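Local atomic coordinates of probable glutamine synthetase (Pseudomonas aeruginosa, PDB entry 4HPP), a protein that is probably a member of the glutamine synthetase family and holds glutamic acid and a magnesium ion in its catalytic domain. Residues L124-A129 with L239-A244; L312-V317 with K327-E332. All blocks are in the same frame, centred on the assembly; numbering follows the deposited sequence.

Interaction 1. Residues L124-A129 with L239-A244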
ATOM      1  N   LEU A 124     -12.812  58.496 -18.129  1.00 70.67           N
ATOM      2  CA  LEU A 124     -13.356  57.307 -17.438  1.00 65.62           C
ATOM      3  C   LEU A 124     -12.299  56.204 -17.096  1.00 63.69           C
ATOM      4  O   LEU A 124     -11.541  55.758 -17.962  1.00 68.98           O
ATOM      5  CB  LEU A 124     -14.481  56.713 -18.282  1.00 66.10           C
ATOM      6  CG  LEU A 124     -15.404  57.716 -18.960  1.00 61.41           C
ATOM      7  CD1 LEU A 124     -16.505  57.006 -19.721  1.00 60.85           C
ATOM      8  CD2 LEU A 124     -16.009  58.599 -17.888  1.00 63.74           C
ATOM      9  N   GLN A 125     -12.240  55.810 -15.829  1.00 57.91           N
ATOM     10  CA  GLN A 125     -11.509  54.639 -15.372  1.00 57.99           C
ATOM     11  C   GLN A 125     -12.461  53.457 -15.485  1.00 60.58           C
ATOM     12  O   GLN A 125     -13.644  53.593 -15.195  1.00 58.76           O
ATOM     13  CB  GLN A 125     -11.140  54.767 -13.902  1.00 53.74           C
ATOM     14  CG  GLN A 125     -10.680  56.150 -13.475  1.00 77.80           C
ATOM     15  CD  GLN A 125      -9.179  56.379 -13.575  1.00 92.35           C
ATOM     16  OE1 GLN A 125      -8.640  56.571 -14.672  1.00101.75           O
ATOM     17  NE2 GLN A 125      -8.494  56.394 -12.417  1.00 91.57           N
ATOM     18  N   VAL A 126     -11.957  52.289 -15.877  1.00 59.92           N
ATOM     19  CA  VAL A 126     -12.805  51.093 -15.893  1.00 52.22           C
ATOM     20  C   VAL A 126     -12.516  50.119 -14.778  1.00 51.39           C
ATOM     21  O   VAL A 126     -11.387  49.647 -14.619  1.00 63.90           O
ATOM     22  CB  VAL A 126     -12.805  50.405 -17.255  1.00 53.18           C
ATOM     23  CG1 VAL A 126     -13.717  49.183 -17.208  1.00 49.27           C
ATOM     24  CG2 VAL A 126     -13.308  51.410 -18.299  1.00 48.00           C
ATOM     25  N   ILE A 127     -13.548  49.824 -14.002  1.00 49.60           N
ATOM     26  CA  ILE A 127     -13.395  49.036 -12.804  1.00 51.54           C
ATOM     27  C   ILE A 127     -14.275  47.849 -13.017  1.00 53.49           C
ATOM     28  O   ILE A 127     -15.492  48.021 -13.221  1.00 44.74           O
ATOM     29  CB  ILE A 127     -13.949  49.784 -11.585  1.00 53.25           C
ATOM     30  CG1 ILE A 127     -13.198  51.099 -11.353  1.00 56.29           C
ATOM     31  CG2 ILE A 127     -13.884  48.884 -10.363  1.00 51.03           C
ATOM     32  CD1 ILE A 127     -12.020  51.019 -10.393  1.00 63.30           C
ATOM     33  N   ALA A 128     -13.672  46.663 -12.934  1.00 48.91           N
ATOM     34  CA  ALA A 128     -14.382  45.426 -13.210  1.00 47.47           C
ATOM     35  C   ALA A 128     -13.917  44.254 -12.360  1.00 47.71           C
ATOM     36  O   ALA A 128     -12.773  44.203 -11.866  1.00 46.22           O
ATOM     37  CB  ALA A 128     -14.315  45.057 -14.698  1.00 44.96           C
ATOM     38  N   ALA A 129     -14.840  43.307 -12.231  1.00 41.61           N
ATOM     39  CA  ALA A 129     -14.587  42.023 -11.588  1.00 49.21           C
ATOM     40  C   ALA A 129     -15.406  40.923 -12.303  1.00 46.77           C
ATOM     41  O   ALA A 129     -16.587  41.106 -12.627  1.00 49.73           O
ATOM     42  CB  ALA A 129     -14.883  42.096 -10.093  1.00 36.12           C
ATOM     43  N   LEU A 239     -19.245  45.757 -13.886  1.00 49.39           N
ATOM     44  CA  LEU A 239     -18.537  46.966 -14.345  1.00 49.89           C
ATOM     45  C   LEU A 239     -19.086  48.209 -13.686  1.00 48.96           C
ATOM     46  O   LEU A 239     -20.306  48.389 -13.597  1.00 42.95           O
ATOM     47  CB  LEU A 239     -18.598  47.130 -15.842  1.00 54.18           C
ATOM     48  CG  LEU A 239     -17.702  46.098 -16.529  1.00 64.38           C
ATOM     49  CD1 LEU A 239     -18.137  45.863 -17.974  1.00 58.33           C
ATOM     50  CD2 LEU A 239     -16.264  46.562 -16.457  1.00 59.55           C
ATOM     51  N   SER A 240     -18.171  48.996 -13.125  1.00 55.18           N
ATOM     52  CA  SER A 240     -18.471  50.345 -12.669  1.00 56.03           C
ATOM     53  C   SER A 240     -17.547  51.261 -13.470  1.00 56.24           C
ATOM     54  O   SER A 240     -16.502  50.823 -13.990  1.00 51.10           O
ATOM     55  CB  SER A 240     -18.335  50.492 -11.146  1.00 56.34           C
ATOM     56  OG  SER A 240     -16.990  50.598 -10.703  1.00 67.15           O
ATOM     57  N   LEU A 241     -17.994  52.495 -13.637  1.00 57.24           N
ATOM     58  CA  LEU A 241     -17.260  53.510 -14.400  1.00 60.83           C
ATOM     59  C   LEU A 241     -16.996  54.694 -13.479  1.00 53.54           C
ATOM     60  O   LEU A 241     -17.936  55.175 -12.862  1.00 57.09           O
ATOM     61  CB  LEU A 241     -18.105  53.962 -15.602  1.00 58.26           C
ATOM     62  CG  LEU A 241     -18.046  53.140 -16.887  1.00 62.08           C
ATOM     63  CD1 LEU A 241     -18.637  53.929 -18.055  1.00 59.05           C
ATOM     64  CD2 LEU A 241     -16.622  52.740 -17.198  1.00 57.47           C
ATOM     65  N   GLN A 242     -15.752  55.155 -13.368  1.00 52.08           N
ATOM     66  CA  GLN A 242     -15.395  56.224 -12.400  1.00 60.72           C
ATOM     67  C   GLN A 242     -14.611  57.375 -13.006  1.00 69.61           C
ATOM     68  O   GLN A 242     -13.696  57.172 -13.803  1.00 67.58           O
ATOM     69  CB  GLN A 242     -14.557  55.699 -11.242  1.00 56.46           C
ATOM     70  CG  GLN A 242     -15.264  54.801 -10.252  1.00 69.67           C
ATOM     71  CD  GLN A 242     -14.270  54.048  -9.387  1.00 77.10           C
ATOM     72  OE1 GLN A 242     -13.055  54.305  -9.443  1.00 86.74           O
ATOM     73  NE2 GLN A 242     -14.772  53.125  -8.568  1.00 70.99           N
ATOM     74  N   HIS A 243     -14.948  58.591 -12.589  1.00 80.32           N
ATOM     75  CA  HIS A 243     -14.124  59.750 -12.902  1.00 87.98           C
ATOM     76  C   HIS A 243     -12.712  59.442 -12.456  1.00 89.67           C
ATOM     77  O   HIS A 243     -12.524  58.742 -11.454  1.00 80.08           O
ATOM     78  CB  HIS A 243     -14.684  61.009 -12.244  1.00 83.05           C
ATOM     79  CG  HIS A 243     -13.737  62.177 -12.279  1.00 96.24           C
ATOM     80  ND1 HIS A 243     -13.347  62.823 -11.165  1.00 96.12           N
ATOM     81  CD2 HIS A 243     -13.073  62.787 -13.347  1.00 96.85           C
ATOM     82  CE1 HIS A 243     -12.482  63.804 -11.499  1.00101.77           C
ATOM     83  NE2 HIS A 243     -12.316  63.777 -12.836  1.00100.23           N
ATOM     84  N   ALA A 244     -11.719  59.912 -13.219  1.00 98.42           N
ATOM     85  CA  ALA A 244     -10.290  59.676 -12.927  1.00110.65           C
ATOM     86  C   ALA A 244      -9.892  60.103 -11.484  1.00112.12           C
ATOM     87  O   ALA A 244      -8.959  60.887 -11.295  1.00120.16           O
ATOM     88  CB  ALA A 244      -9.413  60.356 -13.991  1.00102.63           C
TER

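Interaction 2. Residues L312-V317 with K327-E332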
ATOM      1  N   LEU A 312     -28.511  42.190 -18.715  1.00 57.34           N
ATOM      2  CA  LEU A 312     -27.696  43.226 -18.045  1.00 54.39           C
ATOM      3  C   LEU A 312     -28.428  43.614 -16.801  1.00 56.16           C
ATOM      4  O   LEU A 312     -29.610  43.934 -16.845  1.00 60.33           O
ATOM      5  CB  LEU A 312     -27.511  44.441 -18.951  1.00 54.83           C
ATOM      6  CG  LEU A 312     -26.371  45.429 -18.792  1.00 57.20           C
ATOM      7  CD1 LEU A 312     -25.024  44.780 -18.997  1.00 59.86           C
ATOM      8  CD2 LEU A 312     -26.502  46.549 -19.817  1.00 64.38           C
ATOM      9  N   ARG A 313     -27.750  43.554 -15.664  1.00 66.80           N
ATOM     10  CA  ARG A 313     -28.436  43.733 -14.393  1.00 63.32           C
ATOM     11  C   ARG A 313     -27.764  44.797 -13.576  1.00 60.67           C
ATOM     12  O   ARG A 313     -26.555  44.790 -13.403  1.00 62.66           O
ATOM     13  CB  ARG A 313     -28.489  42.416 -13.616  1.00 71.78           C
ATOM     14  CG  ARG A 313     -29.039  42.533 -12.192  1.00 79.32           C
ATOM     15  CD  ARG A 313     -29.256  41.164 -11.564  1.00 82.78           C
ATOM     16  NE  ARG A 313     -28.001  40.537 -11.126  1.00 92.35           N
ATOM     17  CZ  ARG A 313     -27.450  40.675  -9.916  1.00 85.44           C
ATOM     18  NH1 ARG A 313     -26.307  40.053  -9.645  1.00 64.44           N
ATOM     19  NH2 ARG A 313     -28.030  41.429  -8.978  1.00 90.75           N
ATOM     20  N   ILE A 314     -28.569  45.734 -13.110  1.00 60.09           N
ATOM     21  CA  ILE A 314     -28.156  46.730 -12.141  1.00 60.67           C
ATOM     22  C   ILE A 314     -28.049  46.080 -10.767  1.00 62.55           C
ATOM     23  O   ILE A 314     -29.006  45.465 -10.291  1.00 64.24           O
ATOM     24  CB  ILE A 314     -29.188  47.863 -12.064  1.00 59.38           C
ATOM     25  CG1 ILE A 314     -29.433  48.470 -13.459  1.00 58.25           C
ATOM     26  CG2 ILE A 314     -28.705  48.926 -11.097  1.00 64.16           C
ATOM     27  CD1 ILE A 314     -30.833  49.014 -13.662  1.00 60.93           C
ATOM     28  N   CYS A 315     -26.874  46.202 -10.152  1.00 70.82           N
ATOM     29  CA  CYS A 315     -26.599  45.645  -8.808  1.00 77.14           C
ATOM     30  C   CYS A 315     -26.703  46.771  -7.802  1.00 76.82           C
ATOM     31  O   CYS A 315     -25.707  47.505  -7.570  1.00 62.28           O
ATOM     32  CB  CYS A 315     -25.194  45.005  -8.702  1.00 72.76           C
ATOM     33  SG  CYS A 315     -24.865  43.660  -9.882  1.00 68.08           S
ATOM     34  N   PRO A 316     -27.894  46.899  -7.187  1.00 71.15           N
ATOM     35  CA  PRO A 316     -28.169  48.076  -6.389  1.00 79.98           C
ATOM     36  C   PRO A 316     -27.250  48.079  -5.169  1.00 79.85           C
ATOM     37  O   PRO A 316     -26.618  47.060  -4.853  1.00 66.14           O
ATOM     38  CB  PRO A 316     -29.628  47.882  -5.976  1.00 80.71           C
ATOM     39  CG  PRO A 316     -29.788  46.393  -5.882  1.00 83.21           C
ATOM     40  CD  PRO A 316     -28.755  45.768  -6.800  1.00 80.22           C
ATOM     41  N   VAL A 317     -27.157  49.224  -4.513  1.00 81.80           N
ATOM     42  CA  VAL A 317     -26.323  49.340  -3.325  1.00 79.82           C
ATOM     43  C   VAL A 317     -26.883  48.562  -2.092  1.00 80.38           C
ATOM     44  O   VAL A 317     -28.071  48.236  -2.034  1.00 76.46           O
ATOM     45  CB  VAL A 317     -26.038  50.824  -3.035  1.00 76.61           C
ATOM     46  CG1 VAL A 317     -25.063  51.364  -4.085  1.00 77.07           C
ATOM     47  CG2 VAL A 317     -27.344  51.622  -2.990  1.00 64.09           C
ATOM     48  N   LYS A 327     -20.058  53.632  -4.663  1.00 88.94           N
ATOM     49  CA  LYS A 327     -18.785  52.952  -4.964  1.00 94.21           C
ATOM     50  C   LYS A 327     -19.048  51.472  -5.303  1.00 89.16           C
ATOM     51  O   LYS A 327     -18.337  50.875  -6.109  1.00 90.25           O
ATOM     52  CB  LYS A 327     -17.771  53.071  -3.793  1.00 88.41           C
ATOM     53  CG  LYS A 327     -16.908  54.349  -3.756  1.00 95.50           C
ATOM     54  CD  LYS A 327     -16.091  54.601  -5.036  1.00 97.37           C
ATOM     55  CE  LYS A 327     -14.605  54.897  -4.778  1.00 91.43           C
ATOM     56  NZ  LYS A 327     -14.293  56.200  -4.110  1.00 84.01           N
ATOM     57  N   GLN A 328     -20.086  50.898  -4.698  1.00 80.49           N
ATOM     58  CA  GLN A 328     -20.415  49.482  -4.888  1.00 83.99           C
ATOM     59  C   GLN A 328     -21.494  49.301  -5.961  1.00 86.86           C
ATOM     60  O   GLN A 328     -21.890  48.179  -6.279  1.00 83.05           O
ATOM     61  CB  GLN A 328     -20.848  48.840  -3.559  1.00 75.25           C
ATOM     62  CG  GLN A 328     -21.723  49.751  -2.714  1.00 74.33           C
ATOM     63  CD  GLN A 328     -22.722  49.023  -1.839  1.00 72.01           C
ATOM     64  OE1 GLN A 328     -23.469  48.169  -2.321  1.00 74.17           O
ATOM     65  NE2 GLN A 328     -22.784  49.400  -0.552  1.00 60.93           N
ATOM     66  N   TYR A 329     -21.963  50.415  -6.518  1.00 86.62           N
ATOM     67  CA  TYR A 329     -22.951  50.393  -7.586  1.00 68.05           C
ATOM     68  C   TYR A 329     -22.285  50.042  -8.907  1.00 68.56           C
ATOM     69  O   TYR A 329     -21.259  50.638  -9.315  1.00 60.30           O
ATOM     70  CB  TYR A 329     -23.613  51.747  -7.704  1.00 69.48           C
ATOM     71  CG  TYR A 329     -24.745  51.783  -8.689  1.00 71.51           C
ATOM     72  CD1 TYR A 329     -26.079  51.606  -8.263  1.00 73.26           C
ATOM     73  CD2 TYR A 329     -24.491  52.023 -10.050  1.00 67.09           C
ATOM     74  CE1 TYR A 329     -27.129  51.666  -9.171  1.00 72.33           C
ATOM     75  CE2 TYR A 329     -25.525  52.082 -10.962  1.00 75.27           C
ATOM     76  CZ  TYR A 329     -26.835  51.904 -10.524  1.00 74.58           C
ATOM     77  OH  TYR A 329     -27.820  51.966 -11.465  1.00 67.35           O
ATOM     78  N   ASN A 330     -22.875  49.064  -9.577  1.00 53.84           N
ATOM     79  CA  ASN A 330     -22.296  48.588 -10.787  1.00 57.14           C
ATOM     80  C   ASN A 330     -23.347  47.920 -11.648  1.00 55.08           C
ATOM     81  O   ASN A 330     -24.510  47.777 -11.224  1.00 60.88           O
ATOM     82  CB  ASN A 330     -21.089  47.659 -10.488  1.00 59.51           C
ATOM     83  CG  ASN A 330     -21.503  46.284  -9.983  1.00 66.78           C
ATOM     84  OD1 ASN A 330     -22.025  45.438 -10.744  1.00 69.97           O
ATOM     85  ND2 ASN A 330     -21.251  46.040  -8.706  1.00 54.87           N
ATOM     86  N   LEU A 331     -22.922  47.528 -12.845  1.00 47.72           N
ATOM     87  CA  LEU A 331     -23.736  46.765 -13.764  1.00 46.70           C
ATOM     88  C   LEU A 331     -23.079  45.441 -14.164  1.00 49.36           C
ATOM     89  O   LEU A 331     -21.921  45.367 -14.626  1.00 53.81           O
ATOM     90  CB  LEU A 331     -24.044  47.613 -15.008  1.00 56.60           C
ATOM     91  CG  LEU A 331     -24.983  48.824 -14.806  1.00 52.27           C
ATOM     92  CD1 LEU A 331     -24.449  50.060 -15.503  1.00 52.55           C
ATOM     93  CD2 LEU A 331     -26.328  48.460 -15.378  1.00 55.54           C
ATOM     94  N   GLU A 332     -23.874  44.407 -14.037  1.00 43.93           N
ATOM     95  CA  GLU A 332     -23.498  43.066 -14.290  1.00 44.96           C
ATOM     96  C   GLU A 332     -24.065  42.533 -15.628  1.00 54.61           C
ATOM     97  O   GLU A 332     -25.297  42.408 -15.800  1.00 52.58           O
ATOM     98  CB  GLU A 332     -24.016  42.244 -13.122  1.00 47.57           C
ATOM     99  CG  GLU A 332     -24.337  40.813 -13.458  1.00 54.88           C
ATOM    100  CD  GLU A 332     -24.328  39.925 -12.239  1.00 59.29           C
ATOM    101  OE1 GLU A 332     -23.239  39.669 -11.667  1.00 53.80           O
ATOM    102  OE2 GLU A 332     -25.412  39.463 -11.868  1.00 65.54           O
TER

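Interaction 1. Residues L124-A129 with L239-A244
Q125 and I127 meet Q242 and S240 through four backbone hydrogen bonds, which make strands 124-137 and 235-243 antiparallel neighbours in the mixed sheet of the glutamine synthetase catalytic domain. Q125 N donates almost straight to Q242 O at 2.8 Å, and S240 N to I127 O at 2.9 Å. The return bonds are longer, 3.2 Å from Q242 N to Q125 O and 3.1 Å from I127 N to S240 O.

One face of the pair is apolar. There the two methyls of V126 part company: CG1, anti to the backbone N (chi1 -179°), lies 3.7 Å from L239 CD2, while CG2 lies beside L241 CD2, also at 3.7 Å. Y119 of helix 108-121 and M346 of helix 342-358 pack onto this face.

The face with Q125, I127, S240 and Q242 mixes polar and apolar groups. Q242 runs extended beyond CG and carries its amide across the I127 chain, OE1 ending 3.6 Å from I127 CD1, with K327 touching the same glutamine. Further along, S240 turns OG between its own backbone N and carbonyl carbon (chi1 78°), which sets this hydroxyl 3.3 Å from I127 CB.

Interaction 2. Residues L312-V317 with K327-E332
E332 OE2 is gripped by two donors of the R313 guanidinium. R313 NE makes a weak, bent bond to E332 OE2 at 2.9 Å. R313 NH1 completes the salt bridge, at a doubtfully short 2.5 Å from E332 OE2. Both donors use OE2, and with the two planes 68° apart this is not the flat, two-oxygen pairing of a bidentate bridge. R334 NE adds a long, weak ion pair to the same oxygen. R313 bends at its third torsion (chi3 76°), curling the head toward E332; C315 SG sits 3.7 Å above the plane of the R313 guanidinium, offset toward its rim.

The backbones form a beta hairpin whose strands 312-315 and 330-336 are joined by a long loop, E332 N donating to R313 O at 2.8 Å. On the other face I314 CG1 lies 3.7 Å from L331 CD2. I314 CG2 meets Y329 obliquely, 3.6 Å from CZ. Past the strand ends, V317 CG1 lies at the edge of the Y329 ring, near its plane and 3.9 Å from Y329 CB.

N330 OD1 bonds to H238 ND1, and the E332 side chain lies about 7 Å from the bound glutamic acid. Strand 235-243 flanks strand 330-336, G304 bonds to L312 and I314, and helix 261-281 packs on L312.

In the fold
Both interactions belong to the same curved sheet, and strands 235-243 and 330-336, neighbours in it, join them: L239 N lies 2.8 Å from L331 O, a probable hydrogen bond, and S240 CB packs on N330 CB. Their centres are about 12 Å apart. Interaction 1 brings together segments about 110 residues apart, whereas interaction 2 closes a local hairpin. Both are partly buried, but none of the residues touching across interaction 2 is exposed, while interaction 1 runs out at exposed H243 and A244. The 124-129 with 239-244 pair relies on backbone bonds and aliphatic packing beneath helices; the 312-317 with 327-332 pair adds an ion pair near the glutamic acid site, to which R334 also belongs.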